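Local atomic coordinates of monalysin (PDB entry 4MKO), a protein that forms beta-barrel pores in host membranes as a cytolytic and hemolytic toxin, contributing to intestinal damage and lethality in Drosophila. Residues E211-G216 with G220-D225; L75-T80 with R185-V190. One frame throughout, in Å; residues are numbered along the deposited sequence. Where two conformers were deposited one is given.

Interaction 1: E211-G216 with G220-D225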
ATOM      1  N   GLU A 211     -10.496  -7.198  -9.894  1.00  8.32           N
ATOM      2  CA  GLU A 211     -11.784  -6.682 -10.352  1.00  8.22           C
ATOM      3  C   GLU A 211     -11.721  -5.294 -11.015  1.00 12.55           C
ATOM      4  O   GLU A 211     -12.518  -5.054 -11.915  1.00 13.43           O
ATOM      5  CB  GLU A 211     -12.817  -6.711  -9.212  1.00  9.46           C
ATOM      6  CG  GLU A 211     -13.083  -8.139  -8.751  1.00 19.81           C
ATOM      7  CD  GLU A 211     -14.036  -8.396  -7.600  1.00 46.27           C
ATOM      8  OE1 GLU A 211     -14.799  -7.478  -7.222  1.00 34.24           O
ATOM      9  OE2 GLU A 211     -14.034  -9.543  -7.093  1.00 42.14           O
ATOM     10  N   ASN A 212     -10.797  -4.403 -10.601  1.00  9.85           N
ATOM     11  CA  ASN A 212     -10.738  -3.020 -11.097  1.00 10.80           C
ATOM     12  C   ASN A 212      -9.588  -2.630 -12.010  1.00 17.45           C
ATOM     13  O   ASN A 212      -9.488  -1.456 -12.388  1.00 20.74           O
ATOM     14  CB  ASN A 212     -10.746  -2.052  -9.947  1.00 10.65           C
ATOM     15  CG  ASN A 212     -12.131  -1.760  -9.504  1.00 29.30           C
ATOM     16  OD1 ASN A 212     -12.858  -1.017 -10.168  1.00 24.39           O
ATOM     17  ND2 ASN A 212     -12.533  -2.388  -8.401  1.00 20.89           N
ATOM     18  N   TYR A 213      -8.691  -3.529 -12.298  1.00 10.40           N
ATOM     19  CA  TYR A 213      -7.657  -3.172 -13.244  1.00  8.77           C
ATOM     20  C   TYR A 213      -7.701  -4.192 -14.347  1.00 12.78           C
ATOM     21  O   TYR A 213      -7.862  -5.384 -14.093  1.00 13.07           O
ATOM     22  CB  TYR A 213      -6.256  -3.061 -12.615  1.00  7.63           C
ATOM     23  CG  TYR A 213      -5.214  -2.692 -13.643  1.00  8.78           C
ATOM     24  CD1 TYR A 213      -5.233  -1.443 -14.269  1.00  9.43           C
ATOM     25  CD2 TYR A 213      -4.259  -3.614 -14.055  1.00  9.64           C
ATOM     26  CE1 TYR A 213      -4.318  -1.123 -15.275  1.00  8.97           C
ATOM     27  CE2 TYR A 213      -3.325  -3.295 -15.042  1.00 10.48           C
ATOM     28  CZ  TYR A 213      -3.371  -2.056 -15.660  1.00 11.93           C
ATOM     29  OH  TYR A 213      -2.473  -1.769 -16.656  1.00 14.25           O
ATOM     30  N   ASN A 214      -7.572  -3.707 -15.569  1.00  9.84           N
ATOM     31  CA  ASN A 214      -7.607  -4.518 -16.765  1.00  9.34           C
ATOM     32  C   ASN A 214      -6.294  -4.287 -17.530  1.00 13.95           C
ATOM     33  O   ASN A 214      -6.165  -3.251 -18.186  1.00 13.22           O
ATOM     34  CB  ASN A 214      -8.830  -4.101 -17.587  1.00 10.55           C
ATOM     35  CG  ASN A 214      -9.102  -4.980 -18.772  1.00 28.44           C
ATOM     36  OD1 ASN A 214      -8.193  -5.571 -19.347  1.00 20.01           O
ATOM     37  ND2 ASN A 214     -10.366  -5.061 -19.175  1.00 19.82           N
ATOM     38  N   PRO A 215      -5.305  -5.215 -17.437  1.00 11.78           N
ATOM     39  CA  PRO A 215      -4.016  -4.993 -18.134  1.00 11.87           C
ATOM     40  C   PRO A 215      -4.205  -4.915 -19.642  1.00 18.65           C
ATOM     41  O   PRO A 215      -3.449  -4.214 -20.328  1.00 17.31           O
ATOM     42  CB  PRO A 215      -3.171  -6.225 -17.757  1.00 13.80           C
ATOM     43  CG  PRO A 215      -3.824  -6.813 -16.572  1.00 18.04           C
ATOM     44  CD  PRO A 215      -5.291  -6.480 -16.677  1.00 14.49           C
ATOM     45  N   GLY A 216      -5.241  -5.606 -20.127  1.00 15.43           N
ATOM     46  CA  GLY A 216      -5.576  -5.659 -21.541  1.00 16.05           C
ATOM     47  C   GLY A 216      -5.741  -4.305 -22.193  1.00 20.50           C
ATOM     48  O   GLY A 216      -5.258  -4.092 -23.296  1.00 22.15           O
ATOM     49  N   GLY A 220      -9.371   0.843 -16.057  1.00 15.34           N
ATOM     50  CA  GLY A 220     -10.199   0.523 -14.916  1.00 16.06           C
ATOM     51  C   GLY A 220     -10.164   1.756 -14.050  1.00 20.77           C
ATOM     52  O   GLY A 220     -10.269   2.881 -14.559  1.00 22.25           O
ATOM     53  N   HIS A 221      -9.883   1.565 -12.770  1.00 14.47           N
ATOM     54  CA  HIS A 221      -9.806   2.665 -11.836  1.00 13.63           C
ATOM     55  C   HIS A 221      -8.453   3.405 -11.855  1.00 16.27           C
ATOM     56  O   HIS A 221      -8.318   4.455 -11.239  1.00 18.43           O
ATOM     57  CB  HIS A 221     -10.168   2.178 -10.436  1.00 14.39           C
ATOM     58  CG  HIS A 221     -10.992   3.171  -9.684  1.00 17.93           C
ATOM     59  ND1 HIS A 221     -10.459   4.372  -9.262  1.00 19.73           N
ATOM     60  CD2 HIS A 221     -12.290   3.106  -9.299  1.00 19.92           C
ATOM     61  CE1 HIS A 221     -11.440   5.003  -8.640  1.00 18.96           C
ATOM     62  NE2 HIS A 221     -12.561   4.280  -8.634  1.00 19.41           N
ATOM     63  N   PHE A 222      -7.460   2.851 -12.556  1.00 10.66           N
ATOM     64  CA  PHE A 222      -6.146   3.477 -12.717  1.00  9.38           C
ATOM     65  C   PHE A 222      -5.512   2.944 -13.985  1.00 10.96           C
ATOM     66  O   PHE A 222      -5.893   1.877 -14.484  1.00  9.26           O
ATOM     67  CB  PHE A 222      -5.208   3.202 -11.508  1.00 10.02           C
ATOM     68  CG  PHE A 222      -4.765   1.762 -11.332  1.00  9.45           C
ATOM     69  CD1 PHE A 222      -3.607   1.290 -11.947  1.00 10.13           C
ATOM     70  CD2 PHE A 222      -5.484   0.889 -10.519  1.00  9.53           C
ATOM     71  CE1 PHE A 222      -3.179  -0.029 -11.764  1.00  9.35           C
ATOM     72  CE2 PHE A 222      -5.052  -0.435 -10.332  1.00 11.65           C
ATOM     73  CZ  PHE A 222      -3.910  -0.891 -10.966  1.00  9.05           C
ATOM     74  N   SER A 223      -4.492   3.678 -14.462  1.00  9.14           N
ATOM     75  CA  SER A 223      -3.701   3.304 -15.632  0.71  8.67           C
ATOM     76  C   SER A 223      -2.234   3.560 -15.331  1.00 10.27           C
ATOM     77  O   SER A 223      -1.905   4.524 -14.623  1.00  8.52           O
ATOM     78  CB  SER A 223      -4.100   4.139 -16.852  0.71 12.05           C
ATOM     79  OG  SER A 223      -5.452   3.932 -17.236  0.71 14.49           O
ATOM     80  N   PHE A 224      -1.358   2.725 -15.881  1.00  6.70           N
ATOM     81  CA  PHE A 224       0.073   2.981 -15.752  1.00  6.11           C
ATOM     82  C   PHE A 224       0.430   4.037 -16.785  1.00 10.10           C
ATOM     83  O   PHE A 224      -0.148   4.075 -17.889  1.00  8.52           O
ATOM     84  CB  PHE A 224       0.879   1.741 -16.067  1.00  7.07           C
ATOM     85  CG  PHE A 224       0.915   0.719 -14.967  1.00  6.93           C
ATOM     86  CD1 PHE A 224      -0.055  -0.270 -14.887  1.00  7.51           C
ATOM     87  CD2 PHE A 224       1.925   0.739 -14.009  1.00  6.49           C
ATOM     88  CE1 PHE A 224      -0.003  -1.241 -13.883  1.00  7.50           C
ATOM     89  CE2 PHE A 224       1.972  -0.230 -12.997  1.00  7.96           C
ATOM     90  CZ  PHE A 224       1.004  -1.218 -12.947  1.00  7.04           C
ATOM     91  N   ASP A 225       1.409   4.876 -16.438  1.00  8.03           N
ATOM     92  CA  ASP A 225       1.927   5.878 -17.361  1.00  7.59           C
ATOM     93  C   ASP A 225       3.264   5.341 -17.945  1.00 11.14           C
ATOM     94  O   ASP A 225       4.322   5.485 -17.324  1.00  9.52           O
ATOM     95  CB  ASP A 225       2.089   7.232 -16.661  1.00  8.38           C
ATOM     96  CG  ASP A 225       2.815   8.279 -17.493  1.00 12.94           C
ATOM     97  OD1 ASP A 225       2.834   8.143 -18.760  1.00 12.20           O
ATOM     98  OD2 ASP A 225       3.393   9.207 -16.896  1.00 11.07           O
TER
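Asn212 O receives two donors from the returning chain. The stronger is the amide of His221, whose N lies 3.1 Å from Asn212 O in a hydrogen bond. The second is a CA-H...O contact, with Gly220 CA 3.3 Å from the same oxygen. Together they pin the mouth of a short antiparallel hairpin, where Tyr213 and Gly220 form a non-hydrogen-bonded pair. Gly220, at positive phi and without a side chain, lets the Asn212 carbonyl come close.

Beside the pairing, Tyr213, Phe222 and Phe224 form an aromatic cluster. Tyr213 holds CG anti to its own N (chi1 180°), which lays its ring over Phe222 in an offset stack. The centroids are 4.5 Å apart, and the planes are only 9° from parallel. The overlap is partial: Phe222 CE1 lies over the Tyr213 face and Tyr213 CD1 over the Phe222 face, each offset toward the rim, with CE1 to CD1 at 3.5 Å. Phe224 packs differently, turning its edge toward the Tyr213 face with the planes at 75°. Its CD1 approaches Tyr213 OH at 3.4 Å. The hydroxyl is hydrogen-bonded to Asn218 OD1 in the turn, which takes the Phe224 amide as well and fixes the far end of the tyrosine. Phe222 O lies in the plane of the Tyr213 ring at its edge, 3.4 Å from CD1, and is buried without a hydrogen-bonding partner in the model.

The hairpin follows helix 201-211 directly, and Asn212 ND2 reaches back to bond Asn207 O there. Phe222 packs on Val208 of that helix, on Arg53 and Val55 of strand 46-67 and on Ala148 of strand 136-151; Phe224 continues along the same two strands over Tyr51, Arg53 and Ala148, so the cluster fastens the C-terminal chain onto the main sheet.

Interaction 2: L75-T80 with R185-V190. With ACT (acetate ion), chain J.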
ATOM      1  N   LEU A  75      -0.435   3.977  26.386  1.00 17.53           N
ATOM      2  CA  LEU A  75      -0.596   2.724  25.673  1.00 17.35           C
ATOM      3  C   LEU A  75       0.555   2.473  24.715  1.00 19.16           C
ATOM      4  O   LEU A  75       0.873   3.345  23.922  1.00 17.89           O
ATOM      5  CB  LEU A  75      -1.940   2.736  24.906  1.00 18.01           C
ATOM      6  CG  LEU A  75      -2.393   1.389  24.353  1.00 24.60           C
ATOM      7  CD1 LEU A  75      -2.947   0.490  25.472  1.00 25.42           C
ATOM      8  CD2 LEU A  75      -3.459   1.576  23.320  1.00 26.18           C
ATOM      9  N   SER A  76       1.162   1.277  24.782  1.00 15.56           N
ATOM     10  CA  SER A  76       2.233   0.839  23.881  1.00 15.74           C
ATOM     11  C   SER A  76       1.625  -0.166  22.907  1.00 19.59           C
ATOM     12  O   SER A  76       0.883  -1.064  23.321  1.00 19.79           O
ATOM     13  CB  SER A  76       3.358   0.154  24.655  1.00 18.05           C
ATOM     14  OG  SER A  76       4.206   1.097  25.285  1.00 24.96           O
ATOM     15  N   TYR A  77       1.945  -0.033  21.623  1.00 14.51           N
ATOM     16  CA  TYR A  77       1.413  -0.945  20.601  1.00 13.64           C
ATOM     17  C   TYR A  77       2.448  -1.085  19.517  1.00 16.92           C
ATOM     18  O   TYR A  77       3.329  -0.224  19.391  1.00 16.65           O
ATOM     19  CB  TYR A  77       0.057  -0.456  20.033  1.00 13.75           C
ATOM     20  CG  TYR A  77       0.039   1.020  19.699  1.00 13.55           C
ATOM     21  CD1 TYR A  77       0.456   1.480  18.452  1.00 14.38           C
ATOM     22  CD2 TYR A  77      -0.325   1.966  20.656  1.00 13.76           C
ATOM     23  CE1 TYR A  77       0.471   2.845  18.152  1.00 14.31           C
ATOM     24  CE2 TYR A  77      -0.278   3.330  20.380  1.00 13.91           C
ATOM     25  CZ  TYR A  77       0.113   3.767  19.126  1.00 17.14           C
ATOM     26  OH  TYR A  77       0.145   5.120  18.874  1.00 15.19           O
ATOM     27  N   GLN A  78       2.347  -2.151  18.728  1.00 14.26           N
ATOM     28  CA  GLN A  78       3.315  -2.401  17.681  1.00 14.35           C
ATOM     29  C   GLN A  78       2.867  -1.893  16.329  1.00 15.86           C
ATOM     30  O   GLN A  78       1.804  -2.278  15.847  1.00 17.09           O
ATOM     31  CB  GLN A  78       3.645  -3.908  17.590  1.00 16.36           C
ATOM     32  CG  GLN A  78       4.331  -4.505  18.835  1.00 24.36           C
ATOM     33  CD  GLN A  78       5.615  -3.795  19.180  1.00 32.91           C
ATOM     34  OE1 GLN A  78       6.604  -3.869  18.449  1.00 32.29           O
ATOM     35  NE2 GLN A  78       5.601  -3.034  20.270  1.00 21.25           N
ATOM     36  N   LEU A  79       3.685  -1.044  15.718  1.00 11.61           N
ATOM     37  CA  LEU A  79       3.478  -0.611  14.335  1.00 10.35           C
ATOM     38  C   LEU A  79       4.581  -1.276  13.528  1.00 14.86           C
ATOM     39  O   LEU A  79       5.470  -1.911  14.107  1.00 15.12           O
ATOM     40  CB  LEU A  79       3.539   0.921  14.199  1.00  9.72           C
ATOM     41  CG  LEU A  79       2.478   1.744  14.951  1.00 12.31           C
ATOM     42  CD1 LEU A  79       2.666   3.231  14.679  1.00 12.32           C
ATOM     43  CD2 LEU A  79       1.042   1.341  14.573  1.00 12.56           C
ATOM     44  N   THR A  80       4.535  -1.167  12.198  1.00 10.34           N
ATOM     45  CA  THR A  80       5.593  -1.732  11.361  1.00  9.13           C
ATOM     46  C   THR A  80       6.086  -0.727  10.331  1.00 12.28           C
ATOM     47  O   THR A  80       5.384   0.240   9.996  1.00 11.01           O
ATOM     48  CB  THR A  80       5.142  -3.044  10.679  1.00 15.94           C
ATOM     49  OG1 THR A  80       4.090  -2.757   9.753  1.00 13.15           O
ATOM     50  CG2 THR A  80       4.707  -4.131  11.671  1.00 14.85           C
ATOM     51  N   ARG A 185       4.430   6.060   8.377  1.00  5.60           N
ATOM     52  CA  ARG A 185       4.544   6.379   9.808  1.00  5.79           C
ATOM     53  C   ARG A 185       3.337   7.248  10.222  1.00  9.61           C
ATOM     54  O   ARG A 185       3.480   8.416  10.599  1.00 11.00           O
ATOM     55  CB  ARG A 185       5.886   7.066  10.104  1.00  7.88           C
ATOM     56  CG  ARG A 185       6.187   7.076  11.607  1.00 17.51           C
ATOM     57  CD  ARG A 185       7.643   7.345  11.938  1.00 25.59           C
ATOM     58  NE  ARG A 185       8.120   8.611  11.395  1.00 28.22           N
ATOM     59  CZ  ARG A 185       8.123   9.762  12.052  1.00 46.20           C
ATOM     60  NH1 ARG A 185       7.635   9.831  13.285  1.00 34.98           N
ATOM     61  NH2 ARG A 185       8.598  10.860  11.475  1.00 32.10           N
ATOM     62  N   LYS A 186       2.139   6.645  10.125  1.00  6.36           N
ATOM     63  CA  LYS A 186       0.871   7.292  10.418  0.83  5.85           C
ATOM     64  C   LYS A 186      -0.099   6.259  10.973  1.00  9.42           C
ATOM     65  O   LYS A 186      -0.254   5.171  10.400  1.00  8.22           O
ATOM     66  CB  LYS A 186       0.337   7.902   9.121  0.83  7.17           C
ATOM     67  CG  LYS A 186      -0.740   8.935   9.287  0.83  8.06           C
ATOM     68  CD  LYS A 186      -0.973   9.708   7.994  0.83  9.81           C
ATOM     69  CE  LYS A 186       0.122  10.706   7.685  0.83 14.76           C
ATOM     70  NZ  LYS A 186      -0.221  11.532   6.501  0.83 16.64           N
ATOM     71  N   ARG A 187      -0.726   6.588  12.092  1.00  7.09           N
ATOM     72  CA  ARG A 187      -1.693   5.708  12.728  1.00  6.35           C
ATOM     73  C   ARG A 187      -2.915   6.524  13.145  1.00  9.52           C
ATOM     74  O   ARG A 187      -2.789   7.699  13.487  1.00  8.97           O
ATOM     75  CB  ARG A 187      -1.067   4.954  13.921  1.00  5.63           C
ATOM     76  CG  ARG A 187      -0.734   5.829  15.139  1.00  7.93           C
ATOM     77  CD  ARG A 187      -1.869   5.898  16.145  1.00  7.58           C
ATOM     78  NE  ARG A 187      -1.557   6.822  17.241  1.00  9.08           N
ATOM     79  CZ  ARG A 187      -1.795   8.131  17.244  1.00 14.69           C
ATOM     80  NH1 ARG A 187      -2.330   8.721  16.179  1.00  9.58           N
ATOM     81  NH2 ARG A 187      -1.479   8.867  18.305  1.00 10.95           N
ATOM     82  N   VAL A 188      -4.072   5.876  13.152  1.00  6.54           N
ATOM     83  CA  VAL A 188      -5.352   6.484  13.480  1.00  6.67           C
ATOM     84  C   VAL A 188      -5.911   5.759  14.689  1.00  9.74           C
ATOM     85  O   VAL A 188      -5.858   4.535  14.735  1.00  8.18           O
ATOM     86  CB  VAL A 188      -6.321   6.353  12.261  1.00 10.54           C
ATOM     87  CG1 VAL A 188      -7.710   6.923  12.566  1.00 10.95           C
ATOM     88  CG2 VAL A 188      -5.733   7.018  11.008  1.00 10.23           C
ATOM     89  N   ILE A 189      -6.508   6.507  15.625  1.00  7.84           N
ATOM     90  CA  ILE A 189      -7.214   5.940  16.784  1.00  7.39           C
ATOM     91  C   ILE A 189      -8.634   6.475  16.725  1.00 11.49           C
ATOM     92  O   ILE A 189      -8.822   7.687  16.670  1.00 10.33           O
ATOM     93  CB  ILE A 189      -6.529   6.231  18.160  1.00 10.35           C
ATOM     94  CG1 ILE A 189      -5.041   5.792  18.180  1.00 10.09           C
ATOM     95  CG2 ILE A 189      -7.314   5.522  19.278  1.00 11.48           C
ATOM     96  CD1 ILE A 189      -4.285   6.210  19.454  1.00 15.77           C
ATOM     97  N   VAL A 190      -9.639   5.580  16.690  1.00  9.82           N
ATOM     98  CA  VAL A 190     -11.040   5.987  16.634  1.00 11.70           C
ATOM     99  C   VAL A 190     -11.870   5.262  17.695  1.00 15.76           C
ATOM    100  O   VAL A 190     -11.626   4.069  17.914  1.00 14.18           O
ATOM    101  CB  VAL A 190     -11.696   5.847  15.230  1.00 18.24           C
ATOM    102  CG1 VAL A 190     -11.119   6.853  14.227  1.00 18.26           C
ATOM    103  CG2 VAL A 190     -11.611   4.422  14.699  1.00 18.59           C
TER
HETATM  104  C   ACT J1006       3.070  13.566   6.039  1.00 36.03           C
HETATM  105  O   ACT J1006       1.982  13.017   5.779  1.00 24.83           O
HETATM  106  OXT ACT J1006       4.026  13.710   5.225  1.00 38.89           O
HETATM  107  CH3 ACT J1006       3.239  14.109   7.463  1.00 34.61           C
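Tyr77 and Arg187 make the polar link between these two strands, which come no nearer than 8.3 Å between Leu79 CA and Arg187 CA. Arg187 NE donates to Tyr77 OH at 2.9 Å, with 149° at the hydrogen and the oxygen close to the guanidinium plane. The arginine chain bends at chi2 (92°) to bring NE across the end of the phenol, ring and guanidinium planes 41° apart. Thr130 OG1 ties the pair together by hydrogen-bonding both Tyr77 OH and Arg187 NH2.

Thr130 belongs to strand 124-133, the antiparallel partner of strand 72-81. This two-stranded sheet lies in the inferred pore-forming region of the aerolysin-like fold, and the contact joins it to strand 173-191 of the large mixed sheet.

The sole apolar touch across is Leu79 CD1 to Arg187 CB, at 4.2 Å. Within each strand, Leu79 CD2 lies at the Tyr77 ring edge, in plane, and Ile189 CD1 sits 3.4 Å above one guanidinium face of Arg187, offset toward its rim.

Ionic contacts point the other way: Lys186 NZ, directed away from strand 72-81, hydrogen-bonds O of an acetate, probably from the crystallisation liquor, at 2.8 Å and forms a salt bridge with Asp17.

How the interactions relate
The two contacts lie on opposite sides of the chain's centre, with their centres 32 Å apart and no touch between them. Interaction 2 is buried yet small, a side-chain bridge between strands of separate sheets that are more than a hundred residues apart in sequence. Interaction 1 is local, a partly buried hairpin folding back on itself near the C-terminus, and it buries about twice the surface. Its side chains meet mainly through stacked rings, whereas those of interaction 2 rely on one arginine-tyrosine bond with sparse apolar support. Both rest on strands 46-67 and 136-151, each at a different place along these long strands.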